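Local coordinates for protein alcohol dehydrogenase IV (Corynebacterium glutamicum, PDB 3IV7) that probably reduces maleylacetate with a nicotinamide cofactor, as a two-domain member of the iron-containing alcohol dehydrogenase family, at residues Q30-R34 with R35-K39; E75-E78 with R79-V83; N351-D354 with P355-S359; K306-D310 with Y311-A315. All coordinates share one frame; numbering follows the deposited sequence.

Interaction 1: Q30-R34 with R35-K39; sequences QEVER and RGSAK
The guanidinium of Arg35 meets the carboxylate of Glu31 with its edge, the two planes turned 59° apart. Arg35 NE lies 2.8 Å and Arg35 NH2 2.9 Å from Glu31 OE2, the first arriving from above the carboxylate plane, the second nearly along the C-O axis. The edge of Arg34 takes the same carboxylate, its NH2 reaching Glu31 OE2 on the syn side at 2.8 Å and, with NE, sharing OE1. In this Glu31-Arg34-Arg35 salt-bridge network an acid suits its place because its charge probably offsets those of two arginines whose NH2 atoms stand 3.7 Å apart. Glu31 turns its chain at chi2 (68°) to bring both oxygens to them. Thr151, on strand 151-154 of the parallel sheet, bonds both Glu31 OE2 and Arg35 NH2, and Glu150 takes Arg35 NH1, so the cluster ties helix 24-35 to the sheet. Val32 is apolar for its buried site against Leu91, with CG1 3.9 Å from Ser37 CB. Gly36 readily adopts the positive phi (71°) that turns the chain off the helix. Ser37 N bonds Val32 O at 3.1 Å and Gly36 N bonds Glu33 O, a Schellman motif with Gly36 as the C-prime residue.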
loop_
_atom_site.group_PDB
_atom_site.type_symbol
_atom_site.label_atom_id
_atom_site.label_comp_id
_atom_site.label_asym_id
_atom_site.label_seq_id
_atom_site.Cartn_x
_atom_site.Cartn_y
_atom_site.Cartn_z
ATOM N N GLN A 30 2.889 8.618 22.366
ATOM C CA GLN A 30 3.554 7.387 21.959
ATOM C C GLN A 30 4.587 7.663 20.881
ATOM O O GLN A 30 5.732 7.195 20.954
ATOM C CB GLN A 30 2.490 6.411 21.466
ATOM C CG GLN A 30 2.941 5.021 21.178
ATOM C CD GLN A 30 1.807 4.158 20.630
ATOM O OE1 GLN A 30 0.643 4.361 20.974
ATOM N NE2 GLN A 30 2.147 3.203 19.751
ATOM N N GLU A 31 4.211 8.486 19.908
ATOM C CA GLU A 31 5.091 8.791 18.780
ATOM C C GLU A 31 6.322 9.616 19.203
ATOM O O GLU A 31 7.449 9.325 18.785
ATOM C CB GLU A 31 4.269 9.498 17.675
ATOM C CG GLU A 31 4.971 9.818 16.475
ATOM C CD GLU A 31 5.393 8.602 15.666
ATOM O OE1 GLU A 31 5.001 7.480 15.974
ATOM O OE2 GLU A 31 6.154 8.795 14.739
ATOM N N VAL A 32 6.115 10.608 20.064
ATOM C CA VAL A 32 7.206 11.428 20.546
ATOM C C VAL A 32 8.181 10.626 21.435
ATOM O O VAL A 32 9.428 10.824 21.395
ATOM C CB VAL A 32 6.675 12.610 21.357
ATOM C CG1 VAL A 32 7.811 13.312 22.076
ATOM C CG2 VAL A 32 5.909 13.575 20.453
ATOM N N GLU A 33 7.620 9.752 22.251
ATOM C CA GLU A 33 8.422 8.940 23.141
ATOM C C GLU A 33 9.219 7.894 22.364
ATOM O O GLU A 33 10.386 7.709 22.630
ATOM C CB GLU A 33 7.557 8.312 24.230
ATOM C CG GLU A 33 7.085 9.358 25.232
ATOM C CD GLU A 33 6.500 8.792 26.470
ATOM O OE1 GLU A 33 5.859 7.729 26.409
ATOM O OE2 GLU A 33 6.667 9.433 27.524
ATOM N N ARG A 34 8.591 7.277 21.356
ATOM C CA ARG A 34 9.261 6.303 20.502
ATOM C C ARG A 34 10.469 6.966 19.773
ATOM O O ARG A 34 11.527 6.362 19.625
ATOM C CB ARG A 34 8.257 5.739 19.508
ATOM C CG ARG A 34 8.840 4.823 18.442
ATOM C CD ARG A 34 7.749 4.331 17.498
ATOM N NE ARG A 34 7.373 5.316 16.475
ATOM C CZ ARG A 34 7.960 5.443 15.274
ATOM N NH1 ARG A 34 8.989 4.668 14.936
ATOM N NH2 ARG A 34 7.521 6.367 14.404
ATOM N N ARG A 35 10.321 8.235 19.407
ATOM C CA ARG A 35 11.402 8.979 18.742
ATOM C C ARG A 35 12.429 9.512 19.710
ATOM O O ARG A 35 13.549 9.840 19.315
ATOM C CB ARG A 35 10.820 10.157 17.939
ATOM C CG ARG A 35 9.971 9.736 16.796
ATOM C CD ARG A 35 9.169 10.922 16.156
ATOM N NE ARG A 35 8.414 10.419 15.025
ATOM C CZ ARG A 35 8.934 10.205 13.826
ATOM N NH1 ARG A 35 10.205 10.536 13.562
ATOM N NH2 ARG A 35 8.183 9.682 12.874
ATOM N N GLY A 36 12.054 9.632 20.982
ATOM C CA GLY A 36 12.918 10.268 21.972
ATOM C C GLY A 36 13.047 11.778 21.777
ATOM O O GLY A 36 13.942 12.416 22.363
ATOM N N SER A 37 12.100 12.359 21.020
ATOM C CA SER A 37 12.125 13.780 20.643
ATOM C C SER A 37 12.125 14.665 21.850
ATOM O O SER A 37 11.287 14.504 22.732
ATOM C CB SER A 37 10.898 14.111 19.788
ATOM O OG SER A 37 10.777 13.199 18.735
ATOM N N ALA A 38 13.055 15.619 21.885
ATOM C CA ALA A 38 13.215 16.514 23.038
ATOM C C ALA A 38 12.801 17.965 22.785
ATOM O O ALA A 38 12.748 18.765 23.730
ATOM C CB ALA A 38 14.693 16.475 23.541
ATOM N N LYS A 39 12.538 18.329 21.521
ATOM C CA LYS A 39 12.219 19.720 21.187
ATOM C C LYS A 39 11.232 19.793 20.052
ATOM O O LYS A 39 11.594 20.074 18.913
ATOM C CB LYS A 39 13.486 20.504 20.846
ATOM C CG LYS A 39 14.441 20.676 22.022
ATOM C CD LYS A 39 15.222 21.968 21.939
ATOM C CE LYS A 39 14.391 23.161 22.414
ATOM N NZ LYS A 39 15.217 24.398 22.514
HETATM O O HOH W 1 10.593 11.947 23.966
#

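Interaction 2: E75-E78 with R79-V83; sequences EVAE and RARAV
Arg81 lays its guanidinium over the methyl of Ala77, CB standing 4.0 Å above the centre of the plane, and turns its edge to Glu78. The buried Arg81 belongs with Ala77, Ala80 and Val76 to the close-packed part of helix 74-86. Ala77 and Ala80 are small enough to let helix 98-111 come near, Ala77 against Ala106 and Ala80 against Ile107, while Val76 packs beside Val69. The side chain of Arg81 runs out extended, so that its aliphatic part passes Ala77 O, with CG 3.3 Å from that oxygen, before NE bonds Ala106 O on the neighbouring helix.

Glu78, like Glu75 and Arg79, is on the solvent side, and its salt bridge with Arg81, NH1 to OE2 at 2.7 Å, runs along the border. Glu78 OE2 accepts through its anti lone pair and itself lies 5° out of the guanidinium plane of Arg81, although the carboxylate and guanidinium planes are 73° apart. The glutamate chain bends at chi2 (-70°) to carry the acid to a partner three residues on. The rest of this side is looser: Glu75 OE1 is 6.2 Å from Arg79 NH2. Instead Arg79 folds at chi3 over its own helix, setting one face of the guanidinium 3.5 Å from Glu75 O, and NH2 comes within 3.4 Å of Val76 CG2 on its way to a salt bridge with Glu67. Both pairings probably stabilise the charges where they are and would favour the ionised form of the acids, Glu78 and Glu67.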
loop_
_atom_site.group_PDB
_atom_site.type_symbol
_atom_site.label_atom_id
_atom_site.label_comp_id
_atom_site.label_asym_id
_atom_site.label_seq_id
_atom_site.Cartn_x
_atom_site.Cartn_y
_atom_site.Cartn_z
ATOM N N GLU A 75 8.388 33.569 1.957
ATOM C CA GLU A 75 8.771 34.365 3.127
ATOM C C GLU A 75 8.228 33.735 4.435
ATOM O O GLU A 75 8.848 33.819 5.488
ATOM C CB GLU A 75 8.271 35.808 3.005
ATOM C CG GLU A 75 8.769 36.590 1.711
ATOM C CD GLU A 75 7.888 36.314 0.468
ATOM O OE1 GLU A 75 6.929 35.527 0.571
ATOM O OE2 GLU A 75 8.152 36.894 -0.601
ATOM N N VAL A 76 7.063 33.153 4.359
ATOM C CA VAL A 76 6.468 32.480 5.513
ATOM C C VAL A 76 7.233 31.155 5.786
ATOM O O VAL A 76 7.533 30.825 6.917
ATOM C CB VAL A 76 4.968 32.239 5.261
ATOM C CG1 VAL A 76 4.336 31.357 6.358
ATOM C CG2 VAL A 76 4.228 33.629 5.122
ATOM N N ALA A 77 7.557 30.418 4.721
ATOM C CA ALA A 77 8.351 29.203 4.862
ATOM C C ALA A 77 9.718 29.554 5.490
ATOM O O ALA A 77 10.163 28.893 6.445
ATOM C CB ALA A 77 8.532 28.529 3.509
ATOM N N GLU A 78 10.345 30.632 5.005
ATOM C CA GLU A 78 11.675 31.045 5.505
ATOM C C GLU A 78 11.671 31.411 6.997
ATOM O O GLU A 78 12.588 31.023 7.723
ATOM C CB GLU A 78 12.278 32.177 4.657
ATOM C CG GLU A 78 12.814 31.694 3.302
ATOM C CD GLU A 78 14.074 30.842 3.443
ATOM O OE1 GLU A 78 15.142 31.414 3.662
ATOM O OE2 GLU A 78 13.999 29.606 3.318
ATOM N N ARG A 79 10.651 32.152 7.450
ATOM C CA ARG A 79 10.493 32.421 8.904
ATOM C C ARG A 79 10.307 31.134 9.700
ATOM O O ARG A 79 10.945 30.952 10.716
ATOM C CB ARG A 79 9.313 33.354 9.173
ATOM C CG ARG A 79 9.632 34.832 8.924
ATOM C CD ARG A 79 8.470 35.738 9.366
ATOM N NE ARG A 79 7.269 35.589 8.522
ATOM C CZ ARG A 79 7.073 36.219 7.357
ATOM N NH1 ARG A 79 8.018 36.982 6.821
ATOM N NH2 ARG A 79 5.956 36.035 6.695
ATOM N N ALA A 80 9.433 30.238 9.226
ATOM C CA ALA A 80 9.192 28.954 9.936
ATOM C C ALA A 80 10.472 28.121 10.034
ATOM O O ALA A 80 10.747 27.517 11.072
ATOM C CB ALA A 80 8.098 28.163 9.266
ATOM N N ARG A 81 11.281 28.128 8.974
ATOM C CA ARG A 81 12.513 27.331 8.961
ATOM C C ARG A 81 13.483 27.880 9.980
ATOM O O ARG A 81 14.159 27.123 10.647
ATOM C CB ARG A 81 13.169 27.331 7.568
ATOM C CG ARG A 81 12.437 26.484 6.540
ATOM C CD ARG A 81 12.723 26.937 5.120
ATOM N NE ARG A 81 12.017 26.112 4.096
ATOM C CZ ARG A 81 11.922 26.438 2.800
ATOM N NH1 ARG A 81 12.420 27.580 2.357
ATOM N NH2 ARG A 81 11.287 25.640 1.953
ATOM N N ALA A 82 13.554 29.203 10.077
ATOM C CA ALA A 82 14.441 29.864 11.032
ATOM C C ALA A 82 14.050 29.532 12.489
ATOM O O ALA A 82 14.912 29.235 13.315
ATOM C CB ALA A 82 14.428 31.373 10.799
ATOM N N VAL A 83 12.761 29.619 12.795
ATOM C CA VAL A 83 12.254 29.224 14.129
ATOM C C VAL A 83 12.685 27.778 14.462
ATOM O O VAL A 83 13.262 27.512 15.546
ATOM C CB VAL A 83 10.706 29.359 14.203
ATOM C CG1 VAL A 83 10.156 28.717 15.468
ATOM C CG2 VAL A 83 10.300 30.840 14.130
#

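Interaction 3: N351-D354 with P355-S359; sequences NGED and PAVLS
Asp354 OD1 accepts the backbone N-H of Ala356 at 3.0 Å, a fairly straight bond of 159° that arrives from above the carboxylate plane. The aspartate can do this because CG stands anti to the backbone N (chi1 -171°), which swings the acid forward over the next turn; the same oxygen lies 3.2 Å from Ala356 CB. The backbone carbonyl of the same residue, Asp354 O, takes the amide of Val357, also at 3.0 Å, with the donor well above the carbonyl plane. Side chain and main chain of one residue therefore hold two successive amides.

The side-chain bond makes an Asx turn at Asp354, a place that suits an aspartate, and it leads into a short 3-10 segment, 355-358, which continues with Leu358 N on Pro355 O and follows helix 339-351 at the end of the modelled chain. Pro355 suits its first position, where its ring fixes phi and its nitrogen has no proton that would need an acceptor. That ring packs on Pro265, Tyr266 and Ala269 of helix 256-271, and Leu358 is buried against Tyr266 and Leu345.

On the exposed side, Val357 carries its methyls past the carboxylate of Glu353 at about a right angle, CG2 lying 3.8 Å from OE1. Glu353 reaches its charge partner, Arg344 on helix 339-351, by an extended chain, while its carbonyl oxygen is bonded by the hydroxyl of Tyr266.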
loop_
_atom_site.group_PDB
_atom_site.type_symbol
_atom_site.label_atom_id
_atom_site.label_comp_id
_atom_site.label_asym_id
_atom_site.label_seq_id
_atom_site.Cartn_x
_atom_site.Cartn_y
_atom_site.Cartn_z
ATOM N N ASN A 351 -20.372 26.974 -15.689
ATOM C CA ASN A 351 -21.825 27.139 -15.481
ATOM C C ASN A 351 -22.542 25.959 -14.901
ATOM O O ASN A 351 -23.759 25.986 -14.742
ATOM C CB ASN A 351 -22.459 27.548 -16.779
ATOM C CG ASN A 351 -21.981 28.862 -17.211
ATOM O OD1 ASN A 351 -21.825 29.750 -16.381
ATOM N ND2 ASN A 351 -21.658 29.004 -18.488
ATOM N N GLY A 352 -21.802 24.931 -14.550
ATOM C CA GLY A 352 -22.400 23.751 -13.982
ATOM C C GLY A 352 -23.374 23.070 -14.919
ATOM O O GLY A 352 -24.469 22.713 -14.518
ATOM N N GLU A 353 -22.960 22.867 -16.169
ATOM C CA GLU A 353 -23.775 22.130 -17.119
ATOM C C GLU A 353 -23.773 20.687 -16.737
ATOM O O GLU A 353 -22.903 20.235 -15.980
ATOM C CB GLU A 353 -23.207 22.233 -18.528
ATOM C CG GLU A 353 -23.202 23.555 -19.096
ATOM C CD GLU A 353 -22.609 23.559 -20.478
ATOM O OE1 GLU A 353 -23.096 22.791 -21.349
ATOM O OE2 GLU A 353 -21.660 24.323 -20.698
ATOM N N ASP A 354 -24.744 19.950 -17.249
ATOM C CA ASP A 354 -24.767 18.502 -17.070
ATOM C C ASP A 354 -23.416 17.989 -17.559
ATOM O O ASP A 354 -23.047 18.259 -18.693
ATOM C CB ASP A 354 -25.925 17.880 -17.901
ATOM C CG ASP A 354 -26.153 16.375 -17.595
ATOM O OD1 ASP A 354 -25.208 15.678 -17.133
ATOM O OD2 ASP A 354 -27.289 15.900 -17.821
ATOM N N PRO A 355 -22.635 17.296 -16.682
ATOM C CA PRO A 355 -21.314 16.825 -17.138
ATOM C C PRO A 355 -21.408 15.886 -18.348
ATOM O O PRO A 355 -20.453 15.782 -19.132
ATOM C CB PRO A 355 -20.755 16.067 -15.927
ATOM C CG PRO A 355 -21.571 16.471 -14.777
ATOM C CD PRO A 355 -22.898 16.939 -15.278
ATOM N N ALA A 356 -22.568 15.251 -18.511
ATOM C CA ALA A 356 -22.807 14.330 -19.613
ATOM C C ALA A 356 -22.640 15.012 -20.972
ATOM O O ALA A 356 -22.458 14.325 -21.981
ATOM C CB ALA A 356 -24.185 13.722 -19.494
ATOM N N VAL A 357 -22.695 16.362 -20.999
ATOM C CA VAL A 357 -22.453 17.100 -22.222
ATOM C C VAL A 357 -21.043 16.847 -22.762
ATOM O O VAL A 357 -20.791 17.069 -23.928
ATOM C CB VAL A 357 -22.668 18.655 -22.070
ATOM C CG1 VAL A 357 -24.054 18.964 -21.496
ATOM C CG2 VAL A 357 -21.548 19.298 -21.225
ATOM N N LEU A 358 -20.123 16.401 -21.909
ATOM C CA LEU A 358 -18.756 16.116 -22.344
ATOM C C LEU A 358 -18.496 14.602 -22.678
ATOM O O LEU A 358 -17.386 14.244 -23.057
ATOM C CB LEU A 358 -17.752 16.581 -21.264
ATOM C CG LEU A 358 -17.803 18.045 -20.789
ATOM C CD1 LEU A 358 -16.738 18.269 -19.799
ATOM C CD2 LEU A 358 -17.642 19.020 -21.929
ATOM N N SER A 359 -19.502 13.738 -22.516
ATOM C CA SER A 359 -19.323 12.282 -22.746
ATOM C C SER A 359 -19.170 11.968 -24.238
ATOM O O SER A 359 -18.054 11.793 -24.733
ATOM C CB SER A 359 -20.513 11.488 -22.188
ATOM O OG SER A 359 -20.689 11.708 -20.803
#

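Interaction 4: K306-D310 with Y311-A315; sequences KRLSD and YGFEA
Tyr311 N bonds Leu308 O at 2.9 Å, an angle of 157°, with the donor above the carbonyl plane. One water links backbone and side chains around this turn: it donates to Asp310 OD2 at 2.8 Å, accepts from Lys306 N, and lies at 2.8 Å from Tyr311 OH. The acid also forms a weak salt bridge with Arg307, NH1 to OD2. The 3-10 pattern set by Tyr311 N on Leu308 O is repeated by a weak bond from Gly312 N to Ser309 O, in the loop between helices 291-301 and 318-326. A weak bond of longer span, Phe313 N to Leu308 O, closes the turn. Gly312 fits its exit because at phi 96° a beta carbon would press on the preceding carbonyl oxygen. A second water joins Ser309 O to Phe313 O.

Outward from the backbone, Asp310 CB sits over the face of the Tyr311 ring, 4.0 Å from its centroid and 10° off the normal, a CH-pi contact. The ring also packs against Gln258 and Thr262. Leu308 and Phe313 run side by side, with their CB atoms 3.9 Å apart. Both are apolar for buried sites against Leu248, and the Phe313 ring also meets Phe252 edge-to-face.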
loop_
_atom_site.group_PDB
_atom_site.type_symbol
_atom_site.label_atom_id
_atom_site.label_comp_id
_atom_site.label_asym_id
_atom_site.label_seq_id
_atom_site.Cartn_x
_atom_site.Cartn_y
_atom_site.Cartn_z
ATOM N N LYS A 306 -21.314 23.103 -7.494
ATOM C CA LYS A 306 -21.839 22.907 -8.855
ATOM C C LYS A 306 -21.172 23.682 -10.004
ATOM O O LYS A 306 -21.163 23.205 -11.137
ATOM C CB LYS A 306 -23.346 23.164 -8.876
ATOM C CG LYS A 306 -24.190 22.037 -8.185
ATOM N N ARG A 307 -20.661 24.872 -9.746
ATOM C CA ARG A 307 -20.212 25.705 -10.849
ATOM C C ARG A 307 -19.126 26.702 -10.440
ATOM O O ARG A 307 -19.207 27.330 -9.359
ATOM C CB ARG A 307 -21.411 26.430 -11.458
ATOM C CG ARG A 307 -22.090 27.406 -10.512
ATOM C CD ARG A 307 -23.384 28.008 -11.119
ATOM N NE ARG A 307 -24.469 27.026 -11.142
ATOM C CZ ARG A 307 -25.183 26.650 -10.066
ATOM N NH1 ARG A 307 -24.911 27.143 -8.845
ATOM N NH2 ARG A 307 -26.162 25.757 -10.204
ATOM N N LEU A 308 -18.103 26.846 -11.284
ATOM C CA LEU A 308 -16.961 27.704 -10.935
ATOM C C LEU A 308 -17.340 29.183 -10.905
ATOM O O LEU A 308 -16.666 29.990 -10.225
ATOM C CB LEU A 308 -15.766 27.453 -11.865
ATOM C CG LEU A 308 -15.246 25.995 -11.896
ATOM C CD1 LEU A 308 -14.307 25.796 -13.069
ATOM C CD2 LEU A 308 -14.570 25.633 -10.590
ATOM N N SER A 309 -18.425 29.545 -11.604
ATOM C CA SER A 309 -18.949 30.893 -11.550
ATOM C C SER A 309 -19.333 31.301 -10.112
ATOM O O SER A 309 -19.359 32.456 -9.812
ATOM C CB SER A 309 -20.178 31.071 -12.477
ATOM O OG SER A 309 -21.281 30.299 -12.028
ATOM N N ASP A 310 -19.669 30.344 -9.259
ATOM C CA ASP A 310 -19.968 30.657 -7.870
ATOM C C ASP A 310 -18.742 31.210 -7.107
ATOM O O ASP A 310 -18.909 31.792 -6.049
ATOM C CB ASP A 310 -20.485 29.434 -7.134
ATOM C CG ASP A 310 -21.958 29.160 -7.394
ATOM O OD1 ASP A 310 -22.636 29.945 -8.108
ATOM O OD2 ASP A 310 -22.444 28.152 -6.868
ATOM N N TYR A 311 -17.526 31.009 -7.652
ATOM C CA TYR A 311 -16.276 31.438 -6.993
ATOM C C TYR A 311 -15.577 32.537 -7.765
ATOM O O TYR A 311 -14.430 32.843 -7.508
ATOM C CB TYR A 311 -15.347 30.215 -6.772
ATOM C CG TYR A 311 -16.142 29.047 -6.278
ATOM C CD1 TYR A 311 -16.785 29.104 -5.052
ATOM C CD2 TYR A 311 -16.418 27.972 -7.103
ATOM C CE1 TYR A 311 -17.596 28.085 -4.622
ATOM C CE2 TYR A 311 -17.240 26.929 -6.674
ATOM C CZ TYR A 311 -17.843 27.006 -5.463
ATOM O OH TYR A 311 -18.689 26.013 -5.065
ATOM N N GLY A 312 -16.271 33.123 -8.710
ATOM C CA GLY A 312 -15.755 34.303 -9.410
ATOM C C GLY A 312 -15.067 34.025 -10.742
ATOM O O GLY A 312 -14.671 34.946 -11.422
ATOM N N PHE A 313 -14.930 32.755 -11.116
ATOM C CA PHE A 313 -14.329 32.423 -12.402
ATOM C C PHE A 313 -15.259 32.911 -13.500
ATOM O O PHE A 313 -16.448 32.904 -13.329
ATOM C CB PHE A 313 -14.107 30.912 -12.504
ATOM C CG PHE A 313 -13.285 30.508 -13.674
ATOM C CD1 PHE A 313 -12.018 31.048 -13.862
ATOM C CD2 PHE A 313 -13.755 29.573 -14.581
ATOM C CE1 PHE A 313 -11.251 30.689 -14.967
ATOM C CE2 PHE A 313 -12.972 29.184 -15.702
ATOM C CZ PHE A 313 -11.735 29.738 -15.890
ATOM N N GLU A 314 -14.696 33.412 -14.594
ATOM C CA GLU A 314 -15.482 33.909 -15.713
ATOM C C GLU A 314 -14.992 33.291 -17.023
ATOM O O GLU A 314 -13.842 32.833 -17.115
ATOM C CB GLU A 314 -15.373 35.443 -15.805
ATOM C CG GLU A 314 -15.454 36.146 -14.458
ATOM C CD GLU A 314 -15.711 37.604 -14.596
ATOM O OE1 GLU A 314 -14.828 38.324 -15.117
ATOM O OE2 GLU A 314 -16.792 38.048 -14.164
ATOM N N ALA A 315 -15.871 33.283 -18.027
ATOM C CA ALA A 315 -15.559 32.749 -19.346
ATOM C C ALA A 315 -14.323 33.399 -19.944
ATOM O O ALA A 315 -13.551 32.751 -20.644
ATOM C CB ALA A 315 -16.760 32.949 -20.303
HETATM O O HOH W 2 -20.830 25.832 -6.798
HETATM O O HOH W 3 -18.661 34.593 -11.758
#

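How the interactions relate
The four contacts follow one another along the chain in the order 1, 2, 4, 3. Interactions 1 and 2 belong to the N-terminal part, on helices 24-35 and 74-86 that flank the parallel sheet; their centres are 23 Å apart and they do not touch. Interactions 4 and 3 lie in the helical C-terminal part, with centres 14 Å apart. They meet where Arg307 CB packs on Gly352 N at 3.5 Å, and both lean on helices 256-271 and 339-351. Interactions 1 and 3, with centres about 51 Å apart, are on opposite sides of the chain's centre. The set thus samples both halves of the two-domain family fold, each contact shaping a helix or turn locally.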